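Local coordinates for protein glutamine synthetase (Helicobacter pylori, PDB 5ZLI) that belongs to the glutamine synthetase family of enzymes, class I-beta, combining a beta-grasp domain with a catalytic domain in an assembly of twelve chains, at residues A241-Q246 against N376-F381; S276-H281 against P371-N376. One frame throughout, in Å; residues are numbered along the deposited sequence.

The two contacts lie in the buried interior of the chain, their centres about 9 Å apart and both in the catalytic domain. Along the sequence contact 2 is nested inside contact 1: 241-246 comes first, then 276-281, then 371-376, which runs straight into 376-381. Asn376 belongs to both, marking the point where the loop of contact 2 ends and helix 377-393 begins. Contact 1 packs that helix on helix 238-258, whereas contact 2 fastens the preceding loop to strand 278-286 of the mixed sheet. Phe381 bridges the two, its CE1 lying 3.6 Å from CG2 of Thr280. Helix pair, loop and sheet thus form one continuous interior.

Contact 1 of 2, residues A241-Q246 against N376-F381; sequences AADNVQ and NPYLAF
The methyl group of Ala242 fits between three side chains of 376-381: the rings of Tyr378 and Phe381 and the pyrrolidine of Pro377. It makes a CH-pi contact over one face of Tyr378, with CB 3.8 Å from the ring centroid, and touches CD2 of Phe381 at 3.5 Å. CB of Pro377 closes in from the helix start, 3.7 Å from Ala242 CB. Both aromatic side chains hold CG anti to the carbonyl carbon (chi1 -59° in Tyr378, -63° in Phe381), which sends their rings across to helix 238-258. Phe381 presents its edge there, with the backbone N of Ala242 near the ring plane, and its ring also stacks with that of Phe136. Helices 238-258 and 377-393 of the catalytic domain run roughly antiparallel here, their short segments at 149° and 9.1 Å apart at closest approach. Asn376 is the N-cap of helix 377-393, its OD1 accepting from Tyr378 N at 3.0 Å. Further along, Val245 lays CG1 against CG of Pro377 at 4.0 Å. The bend of Gln246 at chi2 brings OE1 to the same CG, 3.5 Å away, while NE2 bonds to the carbonyl of Gly36. Asp243 OD2 forms salt bridges with Arg115 and Arg83.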
# COMPACT_ATOMS: atom_id res chain seq x y z
N ALA B 241 -3.30 33.27 -46.05
CA ALA B 241 -3.76 31.93 -45.69
C ALA B 241 -2.76 31.26 -44.76
O ALA B 241 -3.12 30.75 -43.69
CB ALA B 241 -3.99 31.10 -46.94
N ALA B 242 -1.48 31.30 -45.12
CA ALA B 242 -0.46 30.70 -44.28
C ALA B 242 -0.41 31.37 -42.94
O ALA B 242 -0.07 30.72 -41.94
CB ALA B 242 0.90 30.81 -44.96
N ASP B 243 -0.71 32.67 -42.90
CA ASP B 243 -0.79 33.37 -41.63
C ASP B 243 -1.90 32.83 -40.76
O ASP B 243 -1.70 32.55 -39.58
CB ASP B 243 -0.99 34.86 -41.85
CG ASP B 243 0.29 35.58 -42.06
OD1 ASP B 243 1.34 34.93 -42.22
OD2 ASP B 243 0.24 36.81 -42.01
N ASN B 244 -3.08 32.63 -41.34
CA ASN B 244 -4.19 32.19 -40.51
C ASN B 244 -3.96 30.78 -40.03
O ASN B 244 -4.43 30.41 -38.95
CB ASN B 244 -5.51 32.24 -41.28
CG ASN B 244 -5.97 33.64 -41.56
OD1 ASN B 244 -5.66 34.56 -40.81
ND2 ASN B 244 -6.72 33.80 -42.62
N VAL B 245 -3.19 30.00 -40.78
CA VAL B 245 -2.82 28.67 -40.33
C VAL B 245 -2.00 28.75 -39.05
O VAL B 245 -2.28 28.05 -38.08
CB VAL B 245 -2.10 27.91 -41.45
CG1 VAL B 245 -1.39 26.66 -40.92
CG2 VAL B 245 -3.10 27.59 -42.59
N GLN B 246 -0.99 29.64 -39.01
CA GLN B 246 -0.24 29.84 -37.76
C GLN B 246 -1.15 30.20 -36.59
O GLN B 246 -1.03 29.63 -35.51
CB GLN B 246 0.86 30.91 -37.91
CG GLN B 246 2.03 30.57 -38.83
CD GLN B 246 2.73 29.24 -38.52
OE1 GLN B 246 2.21 28.17 -38.85
NE2 GLN B 246 3.88 29.29 -37.83
N ASN B 376 5.64 23.72 -43.33
CA ASN B 376 5.60 25.15 -43.11
C ASN B 376 4.61 25.73 -44.10
O ASN B 376 4.86 25.67 -45.32
CB ASN B 376 6.97 25.79 -43.29
CG ASN B 376 7.00 27.28 -42.87
OD1 ASN B 376 6.09 28.06 -43.18
ND2 ASN B 376 8.06 27.65 -42.16
N PRO B 377 3.49 26.29 -43.63
CA PRO B 377 2.47 26.83 -44.55
C PRO B 377 2.99 27.85 -45.55
O PRO B 377 2.54 27.89 -46.70
CB PRO B 377 1.44 27.45 -43.59
CG PRO B 377 2.18 27.65 -42.31
CD PRO B 377 3.14 26.51 -42.22
N TYR B 378 3.95 28.69 -45.15
CA TYR B 378 4.52 29.65 -46.09
C TYR B 378 5.22 28.92 -47.23
O TYR B 378 4.86 29.09 -48.41
CB TYR B 378 5.45 30.59 -45.35
CG TYR B 378 4.73 31.33 -44.27
CD1 TYR B 378 3.86 32.37 -44.58
CD2 TYR B 378 4.91 31.00 -42.93
CE1 TYR B 378 3.18 33.06 -43.61
CE2 TYR B 378 4.24 31.70 -41.95
CZ TYR B 378 3.37 32.73 -42.30
OH TYR B 378 2.69 33.40 -41.34
N LEU B 379 6.18 28.06 -46.89
CA LEU B 379 6.94 27.33 -47.89
C LEU B 379 6.01 26.45 -48.71
O LEU B 379 6.05 26.49 -49.94
CB LEU B 379 8.04 26.50 -47.20
CG LEU B 379 9.09 27.18 -46.28
CD1 LEU B 379 10.19 26.21 -45.91
CD2 LEU B 379 9.72 28.43 -46.88
N ALA B 380 5.10 25.73 -48.05
CA ALA B 380 4.15 24.88 -48.77
C ALA B 380 3.35 25.69 -49.80
O ALA B 380 3.33 25.36 -51.00
CB ALA B 380 3.21 24.17 -47.79
N PHE B 381 2.68 26.76 -49.35
CA PHE B 381 1.88 27.55 -50.28
C PHE B 381 2.76 28.15 -51.37
O PHE B 381 2.46 28.02 -52.57
CB PHE B 381 1.12 28.64 -49.55
CG PHE B 381 0.14 28.12 -48.57
CD1 PHE B 381 -0.27 26.80 -48.62
CD2 PHE B 381 -0.36 28.93 -47.58
CE1 PHE B 381 -1.17 26.32 -47.72
CE2 PHE B 381 -1.26 28.45 -46.67
CZ PHE B 381 -1.66 27.15 -46.75

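Contact 2 of 2, residues S276-H281 against P371-N376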
# COMPACT_ATOMS: atom_id res chain seq x y z
N SER B 276 -4.01 13.00 -40.27
CA SER B 276 -4.50 14.37 -40.38
C SER B 276 -3.97 14.96 -41.68
O SER B 276 -2.80 14.79 -42.02
CB SER B 276 -4.06 15.19 -39.18
OG SER B 276 -4.72 14.69 -38.03
N GLY B 277 -4.85 15.61 -42.43
CA GLY B 277 -4.41 16.22 -43.66
C GLY B 277 -4.41 17.72 -43.55
O GLY B 277 -5.02 18.27 -42.62
N MET B 278 -3.69 18.38 -44.45
CA MET B 278 -3.93 19.79 -44.73
C MET B 278 -4.47 19.82 -46.16
O MET B 278 -3.74 20.00 -47.12
CB MET B 278 -2.68 20.67 -44.56
CG MET B 278 -2.96 22.17 -44.70
SD MET B 278 -1.50 23.24 -44.55
CE MET B 278 -0.56 22.71 -45.98
N HIS B 279 -5.77 19.56 -46.28
CA HIS B 279 -6.49 19.68 -47.54
C HIS B 279 -6.48 21.14 -47.97
O HIS B 279 -7.11 22.01 -47.36
CB HIS B 279 -7.90 19.13 -47.37
CG HIS B 279 -7.93 17.68 -47.00
ND1 HIS B 279 -6.91 16.81 -47.35
CD2 HIS B 279 -8.80 16.96 -46.26
CE1 HIS B 279 -7.18 15.61 -46.88
NE2 HIS B 279 -8.32 15.67 -46.20
N THR B 280 -5.71 21.42 -49.01
CA THR B 280 -5.43 22.78 -49.47
C THR B 280 -6.20 23.04 -50.76
O THR B 280 -6.15 22.24 -51.69
CB THR B 280 -3.91 22.96 -49.65
OG1 THR B 280 -3.31 21.69 -49.87
CG2 THR B 280 -3.28 23.50 -48.40
N HIS B 281 -6.96 24.12 -50.78
CA HIS B 281 -7.78 24.51 -51.92
C HIS B 281 -7.16 25.71 -52.63
O HIS B 281 -6.88 26.73 -51.98
CB HIS B 281 -9.21 24.85 -51.46
CG HIS B 281 -10.02 23.69 -50.95
ND1 HIS B 281 -11.39 23.61 -51.11
CD2 HIS B 281 -9.66 22.57 -50.27
CE1 HIS B 281 -11.84 22.49 -50.57
NE2 HIS B 281 -10.81 21.84 -50.06
N PRO B 371 -0.94 17.36 -48.93
CA PRO B 371 -0.21 18.10 -47.88
C PRO B 371 -0.77 17.87 -46.48
O PRO B 371 -1.92 17.47 -46.28
CB PRO B 371 -0.35 19.57 -48.30
CG PRO B 371 -1.34 19.60 -49.34
CD PRO B 371 -1.53 18.27 -49.93
N ASP B 372 0.10 18.11 -45.48
CA ASP B 372 -0.24 18.02 -44.06
C ASP B 372 0.33 19.20 -43.29
O ASP B 372 1.08 20.03 -43.82
CB ASP B 372 0.27 16.71 -43.43
CG ASP B 372 1.75 16.44 -43.71
OD1 ASP B 372 2.59 17.27 -43.32
OD2 ASP B 372 2.07 15.36 -44.29
N SER B 373 -0.04 19.28 -42.02
CA SER B 373 0.31 20.46 -41.22
C SER B 373 1.72 20.41 -40.66
O SER B 373 2.19 21.42 -40.13
CB SER B 373 -0.69 20.65 -40.08
OG SER B 373 -2.03 20.67 -40.57
N SER B 374 2.44 19.30 -40.84
CA SER B 374 3.87 19.30 -40.54
C SER B 374 4.62 20.20 -41.50
O SER B 374 5.83 20.40 -41.36
CB SER B 374 4.40 17.86 -40.54
OG SER B 374 5.47 17.64 -41.44
N SER B 375 3.95 20.67 -42.54
CA SER B 375 4.56 21.57 -43.49
C SER B 375 4.60 22.99 -42.95
O SER B 375 3.67 23.45 -42.28
CB SER B 375 3.76 21.50 -44.79
OG SER B 375 2.41 21.85 -44.53
N ASN B 376 5.64 23.72 -43.33
CA ASN B 376 5.60 25.15 -43.11
C ASN B 376 4.61 25.73 -44.10
O ASN B 376 4.86 25.67 -45.32
CB ASN B 376 6.97 25.79 -43.29
CG ASN B 376 7.00 27.28 -42.87
OD1 ASN B 376 6.09 28.06 -43.18
ND2 ASN B 376 8.06 27.65 -42.16
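The carbonyl oxygen of Pro371 accepts a hydrogen bond from the backbone N of Met278, 2.7 Å away and fairly straight at the hydrogen (158°). The donor stands well out of the carbonyl plane, tilted by 33°. No other hydrogen bond joins the two segments. This one lies just beyond the antiparallel pairing of strands 278-286 and 366-368, where Thr280 and Phe368 also bond through their backbones. On its other side strand 278-286 pairs with strand 133-145, so that 278-281 lies in an interior strand of the mixed sheet of the catalytic domain.

Past this bond the Met278 side chain reaches over the loop. Its first two torsions are extended, with CG anti to the backbone N (chi1 -174°), and the turn at chi3 brings the methyl end against both Pro371 and Ser375. There CE lies 3.9 Å from CB of Pro371 and 3.4 Å from OG of Ser375. Nearer the backbone, CB rests beside OG of Ser373 at 4.0 Å. Ser373 and Ser375 belong to a type I turn that runs from Asp372 to Ser375, closed by Ser375 N bonding to Asp372 O at 3.2 Å.

Three polar side chains bond outside the contact: Ser373 OG to Asn140 OD1, Asp372 OD2 to Ser328 OG, and Thr280, whose side chain meets the Pro371 ring obliquely, through OG1 to Phe368 O. Loop and strand thus share a single backbone hydrogen bond and the apolar packing of the Met278 thioether, while most of the polar side-chain bonds tie this buried loop and strand to their surroundings.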